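Local coordinates for protein oxaloacetate acetyl hydrolase (Cryphonectria parasitica, PDB 3LYE) that belongs to the phosphoenolpyruvate phosphomutase family of TIM-barrel proteins and binds calcium ions, at residues 38-52 with 81-94. Numbering follows the deposited sequence.
Sequences ARTAMELGFKSLYMT and IANLDPFGPPLIAD. With CA (calcium ion), chain B; CA (calcium ion), chain D.
The Tyr50 side chain, from the middle of strand 49-51, lies side by side with that of Asp94, the last residue of the parallel strand 91-94. With CG anti to its backbone N (chi1 168°), the tyrosine leans over strand 91-94: CB and CG pass near Ile92 O, CD2 comes within 3.4 Å of Ile92 O, CE2 passes 4.0 Å from Asp94 N, obliquely to the ring, and OH lies beside Asp94 CB. The ring and carboxylate planes differ by 32°. Tyr50 OH hydrogen-bonds His121 and a water whose oxygen lies 2.9 Å from Asp94 OD2 and donates to it; OD2 also ligates a calcium ion at 2.5 Å, which Asp96 helps to bind. Between the strands, Leu49 N donates to Pro90 O, Ile92 N to Leu49 O, Met51 N to Ile92 O and Asp94 N to Met51 O. Pro90 O has a second donor, Ser48 OG, above the carbonyl plane. On the face of Leu49 and Met51, Ile81 CD1 packs on Met51 CG (3.8 Å). Farther out, Leu84 CB lies 3.8 Å above the centre of the Arg39 guanidinium, whose NE bonds Gly62 of a second subunit. Joined through helices 53-61 and 71-82, the strands form a beta-alpha-beta unit of the TIM barrel, and Asp94 holds calcium at the C-terminal end of the sheet, where such barrels carry their active sites.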
ATOM      1  N   ALA A  38      -7.703  17.488   6.158  1.00  8.03           N
ATOM      2  CA  ALA A  38      -6.470  17.987   6.744  1.00  8.48           C
ATOM      3  C   ALA A  38      -6.026  19.312   6.115  1.00  8.52           C
ATOM      4  O   ALA A  38      -5.646  20.264   6.817  1.00  9.38           O
ATOM      5  CB  ALA A  38      -5.366  16.952   6.610  1.00  8.72           C
ATOM      6  N   ARG A  39      -6.086  19.394   4.790  1.00  8.89           N
ATOM      7  CA  ARG A  39      -5.685  20.626   4.105  1.00  8.92           C
ATOM      8  C   ARG A  39      -6.593  21.794   4.503  1.00  8.86           C
ATOM      9  O   ARG A  39      -6.144  22.928   4.582  1.00 10.24           O
ATOM     10  CB  ARG A  39      -5.737  20.419   2.591  1.00  8.54           C
ATOM     11  CG  ARG A  39      -4.582  19.620   2.015  1.00  8.60           C
ATOM     12  CD  ARG A  39      -3.257  20.359   2.062  1.00  8.95           C
ATOM     13  NE  ARG A  39      -2.319  19.712   1.157  1.00  8.03           N
ATOM     14  CZ  ARG A  39      -1.089  20.140   0.924  1.00  8.36           C
ATOM     15  NH1 ARG A  39      -0.344  19.476   0.067  1.00  9.39           N
ATOM     16  NH2 ARG A  39      -0.620  21.211   1.550  1.00 10.66           N
ATOM     17  N   THR A  40      -7.861  21.501   4.751  1.00  8.98           N
ATOM     18  CA  THR A  40      -8.797  22.561   5.136  1.00  9.37           C
ATOM     19  C   THR A  40      -8.444  23.084   6.538  1.00 10.39           C
ATOM     20  O   THR A  40      -8.424  24.286   6.798  1.00 11.00           O
ATOM     21  CB  THR A  40     -10.249  22.122   5.054  1.00  9.72           C
ATOM     22  OG1 THR A  40     -10.529  21.657   3.731  1.00 10.90           O
ATOM     23  CG2 THR A  40     -11.200  23.257   5.300  1.00 11.03           C
ATOM     24  N   ALA A  41      -8.166  22.179   7.461  1.00  9.56           N
ATOM     25  CA  ALA A  41      -7.766  22.580   8.810  1.00 10.20           C
ATOM     26  C   ALA A  41      -6.485  23.415   8.747  1.00 10.07           C
ATOM     27  O   ALA A  41      -6.312  24.370   9.492  1.00 11.50           O
ATOM     28  CB  ALA A  41      -7.581  21.374   9.678  1.00  9.53           C
ATOM     29  N   MET A  42      -5.576  23.046   7.843  1.00 10.20           N
ATOM     30  CA  MET A  42      -4.314  23.774   7.656  1.00 11.83           C
ATOM     31  C   MET A  42      -4.580  25.173   7.103  1.00 12.92           C
ATOM     32  O   MET A  42      -4.015  26.142   7.592  1.00 14.57           O
ATOM     33  CB  MET A  42      -3.373  23.012   6.721  1.00 11.55           C
ATOM     34  CG  MET A  42      -2.886  21.709   7.315  1.00 12.50           C
ATOM     35  SD  MET A  42      -2.206  20.514   6.122  1.00 13.22           S
ATOM     36  CE  MET A  42      -0.678  21.279   5.670  1.00 12.76           C
ATOM     37  N   GLU A  43      -5.460  25.269   6.116  1.00 12.47           N
ATOM     38  CA  GLU A  43      -5.821  26.539   5.500  1.00 13.79           C
ATOM     39  C   GLU A  43      -6.338  27.508   6.567  1.00 13.09           C
ATOM     40  O   GLU A  43      -6.038  28.708   6.540  1.00 14.65           O
ATOM     41  CB  GLU A  43      -7.005  26.320   4.514  1.00 14.57           C
ATOM     42  CG  GLU A  43      -7.651  27.574   3.931  1.00 17.03           C
ATOM     43  CD  GLU A  43      -8.940  27.331   3.127  1.00 18.34           C
ATOM     44  OE1 GLU A  43      -9.470  28.330   2.572  1.00 21.42           O
ATOM     45  OE2 GLU A  43      -9.433  26.202   3.022  1.00 15.85           O
ATOM     46  N   LEU A  44      -7.059  26.968   7.542  1.00 12.84           N
ATOM     47  CA  LEU A  44      -7.671  27.778   8.592  1.00 12.94           C
ATOM     48  C   LEU A  44      -6.766  28.104   9.747  1.00 15.38           C
ATOM     49  O   LEU A  44      -7.161  28.822  10.661  1.00 16.94           O
ATOM     50  CB  LEU A  44      -8.990  27.129   9.047  1.00 12.17           C
ATOM     51  CG  LEU A  44     -10.052  27.023   7.939  1.00 12.71           C
ATOM     52  CD1 LEU A  44     -11.205  26.132   8.385  1.00 12.10           C
ATOM     53  CD2 LEU A  44     -10.540  28.393   7.481  1.00 14.24           C
ATOM     54  N   GLY A  45      -5.542  27.599   9.722  1.00 14.65           N
ATOM     55  CA  GLY A  45      -4.598  27.892  10.773  1.00 14.80           C
ATOM     56  C   GLY A  45      -4.590  27.153  12.091  1.00 13.56           C
ATOM     57  O   GLY A  45      -4.021  27.633  13.075  1.00 16.23           O
ATOM     58  N   PHE A  46      -5.213  25.988  12.131  1.00 13.09           N
ATOM     59  CA  PHE A  46      -5.222  25.190  13.350  1.00 13.10           C
ATOM     60  C   PHE A  46      -3.759  24.884  13.678  1.00 14.94           C
ATOM     61  O   PHE A  46      -2.962  24.615  12.789  1.00 16.05           O
ATOM     62  CB  PHE A  46      -6.087  23.962  13.193  1.00 12.85           C
ATOM     63  CG  PHE A  46      -7.561  24.274  13.330  1.00 10.88           C
ATOM     64  CD1 PHE A  46      -8.158  24.287  14.567  1.00 11.40           C
ATOM     65  CD2 PHE A  46      -8.325  24.611  12.238  1.00 11.31           C
ATOM     66  CE1 PHE A  46      -9.488  24.588  14.705  1.00 12.65           C
ATOM     67  CE2 PHE A  46      -9.642  24.932  12.397  1.00 12.22           C
ATOM     68  CZ  PHE A  46     -10.220  24.906  13.633  1.00 11.95           C
ATOM     69  N   LYS A  47      -3.447  24.883  14.965  1.00 14.50           N
ATOM     70  CA  LYS A  47      -2.081  24.675  15.455  1.00 15.17           C
ATOM     71  C   LYS A  47      -1.676  23.250  15.636  1.00 12.42           C
ATOM     72  O   LYS A  47      -0.513  22.978  15.843  1.00 13.97           O
ATOM     73  CB  LYS A  47      -1.884  25.472  16.770  1.00 18.93           C
ATOM     74  CG  LYS A  47      -2.119  27.013  16.661  1.00 22.20           C
ATOM     75  CD  LYS A  47      -1.403  27.635  15.425  1.00 25.71           C
ATOM     76  CE  LYS A  47      -1.298  29.181  15.439  1.00 31.26           C
ATOM     77  NZ  LYS A  47      -2.582  29.910  15.585  1.00 35.99           N
ATOM     78  N   SER A  48      -2.638  22.351  15.578  1.00 12.11           N
ATOM     79  CA  SER A  48      -2.423  20.921  15.710  1.00 11.35           C
ATOM     80  C   SER A  48      -3.635  20.241  15.109  1.00 10.32           C
ATOM     81  O   SER A  48      -4.736  20.791  15.127  1.00 11.04           O
ATOM     82  CB  SER A  48      -2.268  20.494  17.172  1.00 14.49           C
ATOM     83  OG  SER A  48      -1.919  19.104  17.220  1.00 19.53           O
ATOM     84  N   LEU A  49      -3.426  19.057  14.563  1.00  9.64           N
ATOM     85  CA  LEU A  49      -4.493  18.280  13.946  1.00  8.90           C
ATOM     86  C   LEU A  49      -4.598  16.939  14.646  1.00  8.95           C
ATOM     87  O   LEU A  49      -3.625  16.485  15.258  1.00  9.61           O
ATOM     88  CB  LEU A  49      -4.182  17.985  12.474  1.00 11.20           C
ATOM     89  CG  LEU A  49      -4.598  19.026  11.427  1.00 16.08           C
ATOM     90  CD1 LEU A  49      -4.443  20.461  11.748  1.00 18.07           C
ATOM     91  CD2 LEU A  49      -4.013  18.698  10.057  1.00 14.51           C
ATOM     92  N   TYR A  50      -5.762  16.300  14.543  1.00  8.73           N
ATOM     93  CA  TYR A  50      -5.977  14.991  15.127  1.00  7.97           C
ATOM     94  C   TYR A  50      -6.492  14.052  14.009  1.00  8.76           C
ATOM     95  O   TYR A  50      -7.499  14.350  13.337  1.00 10.11           O
ATOM     96  CB  TYR A  50      -7.029  15.027  16.247  1.00  8.96           C
ATOM     97  CG  TYR A  50      -7.536  13.685  16.719  1.00  9.59           C
ATOM     98  CD1 TYR A  50      -8.882  13.413  16.784  1.00  9.68           C
ATOM     99  CD2 TYR A  50      -6.660  12.705  17.130  1.00  9.93           C
ATOM    100  CE1 TYR A  50      -9.318  12.209  17.206  1.00 10.16           C
ATOM    101  CE2 TYR A  50      -7.093  11.497  17.515  1.00 10.02           C
ATOM    102  CZ  TYR A  50      -8.429  11.262  17.601  1.00 10.79           C
ATOM    103  OH  TYR A  50      -8.861  10.065  18.064  1.00 12.13           O
ATOM    104  N   MET A  51      -5.817  12.943  13.761  1.00  7.74           N
ATOM    105  CA  MET A  51      -6.277  11.987  12.771  1.00  8.29           C
ATOM    106  C   MET A  51      -7.091  10.923  13.472  1.00  8.06           C
ATOM    107  O   MET A  51      -6.593  10.141  14.286  1.00  8.53           O
ATOM    108  CB  MET A  51      -5.146  11.286  12.062  1.00  8.06           C
ATOM    109  CG  MET A  51      -5.635  10.372  10.928  1.00  7.92           C
ATOM    110  SD  MET A  51      -4.346   9.332  10.230  1.00  8.64           S
ATOM    111  CE  MET A  51      -4.428   7.910  11.323  1.00  8.08           C
ATOM    112  N   THR A  52      -8.357  10.850  13.094  1.00  9.08           N
ATOM    113  CA  THR A  52      -9.275   9.908  13.689  1.00  9.48           C
ATOM    114  C   THR A  52      -9.206   8.517  13.104  1.00  9.19           C
ATOM    115  O   THR A  52      -8.961   8.320  11.928  1.00  9.67           O
ATOM    116  CB  THR A  52     -10.724  10.411  13.582  1.00 11.45           C
ATOM    117  OG1 THR A  52     -11.162  10.208  12.246  1.00 13.73           O
ATOM    118  CG2 THR A  52     -10.822  11.845  13.935  1.00 11.58           C
ATOM    119  N   ILE A  81      -0.963  12.682   6.066  1.00  8.06           N
ATOM    120  CA  ILE A  81      -1.427  13.921   6.670  1.00  7.57           C
ATOM    121  C   ILE A  81      -0.358  14.740   7.341  1.00  7.27           C
ATOM    122  O   ILE A  81      -0.292  15.953   7.152  1.00  8.37           O
ATOM    123  CB  ILE A  81      -2.579  13.616   7.673  1.00  7.88           C
ATOM    124  CG1 ILE A  81      -3.823  13.116   6.936  1.00  7.90           C
ATOM    125  CG2 ILE A  81      -2.903  14.851   8.523  1.00  7.64           C
ATOM    126  CD1 ILE A  81      -4.828  12.436   7.819  1.00  9.26           C
ATOM    127  N   ALA A  82       0.495  14.097   8.123  1.00  7.48           N
ATOM    128  CA  ALA A  82       1.505  14.834   8.848  1.00  9.16           C
ATOM    129  C   ALA A  82       2.504  15.551   8.010  1.00  9.30           C
ATOM    130  O   ALA A  82       3.061  16.552   8.453  1.00  9.00           O
ATOM    131  CB  ALA A  82       2.264  13.859   9.761  1.00  8.28           C
ATOM    132  N   ASN A  83       2.700  15.072   6.788  1.00  7.86           N
ATOM    133  CA  ASN A  83       3.718  15.615   5.903  1.00  8.32           C
ATOM    134  C   ASN A  83       3.283  16.457   4.736  1.00  9.99           C
ATOM    135  O   ASN A  83       4.092  16.803   3.881  1.00 12.09           O
ATOM    136  CB  ASN A  83       4.653  14.455   5.497  1.00  8.53           C
ATOM    137  CG  ASN A  83       5.238  13.757   6.709  1.00  9.22           C
ATOM    138  OD1 ASN A  83       4.853  12.599   7.084  1.00 11.16           O
ATOM    139  ND2 ASN A  83       6.106  14.461   7.392  1.00  8.23           N
ATOM    140  N   LEU A  84       2.011  16.787   4.713  1.00  9.13           N
ATOM    141  CA  LEU A  84       1.478  17.639   3.653  1.00  8.67           C
ATOM    142  C   LEU A  84       2.335  18.914   3.601  1.00 10.04           C
ATOM    143  O   LEU A  84       2.618  19.422   2.520  1.00 11.74           O
ATOM    144  CB  LEU A  84       0.003  17.914   3.846  1.00  8.74           C
ATOM    145  CG  LEU A  84      -0.895  16.706   3.672  1.00  9.83           C
ATOM    146  CD1 LEU A  84      -2.320  17.064   4.022  1.00 10.50           C
ATOM    147  CD2 LEU A  84      -0.772  16.136   2.254  1.00 10.40           C
ATOM    148  N   ASP A  85       2.692  19.433   4.774  1.00 10.02           N
ATOM    149  CA  ASP A  85       3.557  20.577   4.881  1.00 11.17           C
ATOM    150  C   ASP A  85       4.690  20.122   5.835  1.00 13.75           C
ATOM    151  O   ASP A  85       4.453  19.894   7.014  1.00 14.01           O
ATOM    152  CB  ASP A  85       2.816  21.794   5.410  1.00 14.00           C
ATOM    153  CG  ASP A  85       3.731  22.987   5.647  1.00 16.87           C
ATOM    154  OD1 ASP A  85       3.200  24.029   6.095  1.00 21.13           O
ATOM    155  OD2 ASP A  85       4.956  22.902   5.387  1.00 16.90           O
ATOM    156  N   PRO A  86       5.919  19.947   5.321  1.00 13.55           N
ATOM    157  CA  PRO A  86       7.015  19.532   6.216  1.00 14.01           C
ATOM    158  C   PRO A  86       7.236  20.495   7.387  1.00 13.23           C
ATOM    159  O   PRO A  86       7.846  20.122   8.386  1.00 14.15           O
ATOM    160  CB  PRO A  86       8.239  19.563   5.293  1.00 15.04           C
ATOM    161  CG  PRO A  86       7.670  19.343   3.909  1.00 17.49           C
ATOM    162  CD  PRO A  86       6.356  20.035   3.914  1.00 14.89           C
ATOM    163  N   PHE A  87       6.766  21.729   7.246  1.00 12.48           N
ATOM    164  CA  PHE A  87       6.929  22.739   8.286  1.00 14.98           C
ATOM    165  C   PHE A  87       5.608  23.104   8.925  1.00 18.44           C
ATOM    166  O   PHE A  87       5.522  24.109   9.616  1.00 19.29           O
ATOM    167  CB  PHE A  87       7.522  23.981   7.636  1.00 17.09           C
ATOM    168  CG  PHE A  87       8.841  23.723   6.974  1.00 19.89           C
ATOM    169  CD1 PHE A  87      10.013  23.716   7.709  1.00 21.45           C
ATOM    170  CD2 PHE A  87       8.901  23.432   5.617  1.00 19.03           C
ATOM    171  CE1 PHE A  87      11.214  23.455   7.102  1.00 22.89           C
ATOM    172  CE2 PHE A  87      10.122  23.181   5.005  1.00 20.84           C
ATOM    173  CZ  PHE A  87      11.260  23.185   5.750  1.00 21.44           C
ATOM    174  N   GLY A  88       4.617  22.236   8.770  1.00 15.92           N
ATOM    175  CA  GLY A  88       3.298  22.486   9.295  1.00 14.90           C
ATOM    176  C   GLY A  88       2.981  22.055  10.702  1.00 13.15           C
ATOM    177  O   GLY A  88       3.865  21.755  11.485  1.00 13.07           O
ATOM    178  N   PRO A  89       1.694  22.065  11.036  1.00 13.69           N
ATOM    179  CA  PRO A  89       1.260  21.718  12.383  1.00 12.34           C
ATOM    180  C   PRO A  89       1.407  20.274  12.772  1.00  9.46           C
ATOM    181  O   PRO A  89       1.284  19.408  11.924  1.00 11.39           O
ATOM    182  CB  PRO A  89      -0.222  22.093  12.379  1.00 14.29           C
ATOM    183  CG  PRO A  89      -0.662  21.999  10.999  1.00 14.92           C
ATOM    184  CD  PRO A  89       0.556  22.360  10.148  1.00 15.34           C
ATOM    185  N   PRO A  90       1.696  20.025  14.066  1.00  8.91           N
ATOM    186  CA  PRO A  90       1.824  18.657  14.523  1.00  9.52           C
ATOM    187  C   PRO A  90       0.512  17.875  14.397  1.00  8.73           C
ATOM    188  O   PRO A  90      -0.595  18.424  14.502  1.00 10.07           O
ATOM    189  CB  PRO A  90       2.170  18.811  16.031  1.00 10.23           C
ATOM    190  CG  PRO A  90       1.817  20.163  16.373  1.00 14.13           C
ATOM    191  CD  PRO A  90       1.965  20.995  15.143  1.00 10.16           C
ATOM    192  N   LEU A  91       0.668  16.574  14.202  1.00  8.24           N
ATOM    193  CA  LEU A  91      -0.413  15.649  14.098  1.00  8.48           C
ATOM    194  C   LEU A  91      -0.452  14.620  15.253  1.00  7.94           C
ATOM    195  O   LEU A  91       0.560  13.971  15.530  1.00  8.64           O
ATOM    196  CB  LEU A  91      -0.280  14.795  12.794  1.00  8.41           C
ATOM    197  CG  LEU A  91      -1.443  13.805  12.574  1.00  8.84           C
ATOM    198  CD1 LEU A  91      -2.790  14.499  12.376  1.00  7.96           C
ATOM    199  CD2 LEU A  91      -1.110  12.846  11.424  1.00  8.20           C
ATOM    200  N   ILE A  92      -1.580  14.573  15.966  1.00  7.60           N
ATOM    201  CA  ILE A  92      -1.815  13.561  16.977  1.00  7.10           C
ATOM    202  C   ILE A  92      -2.664  12.514  16.222  1.00  6.92           C
ATOM    203  O   ILE A  92      -3.649  12.903  15.567  1.00  8.87           O
ATOM    204  CB  ILE A  92      -2.588  14.056  18.184  1.00  8.08           C
ATOM    205  CG1 ILE A  92      -1.727  15.057  18.949  1.00 10.03           C
ATOM    206  CG2 ILE A  92      -2.984  12.869  19.086  1.00  9.26           C
ATOM    207  CD1 ILE A  92      -2.454  15.758  20.073  1.00 10.86           C
ATOM    208  N   ALA A  93      -2.319  11.225  16.297  1.00  7.79           N
ATOM    209  CA  ALA A  93      -3.073  10.194  15.628  1.00  8.42           C
ATOM    210  C   ALA A  93      -3.517   9.099  16.563  1.00  9.30           C
ATOM    211  O   ALA A  93      -2.836   8.769  17.522  1.00 10.56           O
ATOM    212  CB  ALA A  93      -2.244   9.558  14.528  1.00  9.59           C
ATOM    213  N   ASP A  94      -4.709   8.581  16.304  1.00  8.35           N
ATOM    214  CA  ASP A  94      -5.196   7.445  17.047  1.00  8.10           C
ATOM    215  C   ASP A  94      -4.265   6.266  16.740  1.00  9.52           C
ATOM    216  O   ASP A  94      -3.839   6.124  15.580  1.00  8.62           O
ATOM    217  CB  ASP A  94      -6.589   7.106  16.471  1.00  8.71           C
ATOM    218  CG  ASP A  94      -7.346   6.020  17.205  1.00 11.01           C
ATOM    219  OD1 ASP A  94      -6.809   5.411  18.156  1.00 10.80           O
ATOM    220  OD2 ASP A  94      -8.529   5.800  16.804  1.00 13.24           O
TER
HETATM  221 CA    CA B 501     -10.051   4.002  17.632  1.00 16.06          CA
HETATM  222 CA    CA D 503       5.687  26.483  10.473  1.00 26.14          CA
HETATM  223  O   HOH W   1       2.044  22.201   1.913  0.87 26.40           O
HETATM  224  O   HOH W   2     -10.140   8.201  16.632  0.93 14.74           O
HETATM  225  O   HOH W   3      -8.981   4.780  19.598  1.00 13.90           O
HETATM  226  O   HOH W   4     -10.583   2.270  19.302  1.00 19.22           O
HETATM  227  O   HOH W   5     -10.588   3.675  15.395  1.00 17.20           O
HETATM  228  O   HOH W   6     -12.492   3.350  17.760  0.91 19.37           O
HETATM  229  O   HOH W   7     -10.816   5.832  17.831  1.00 19.49           O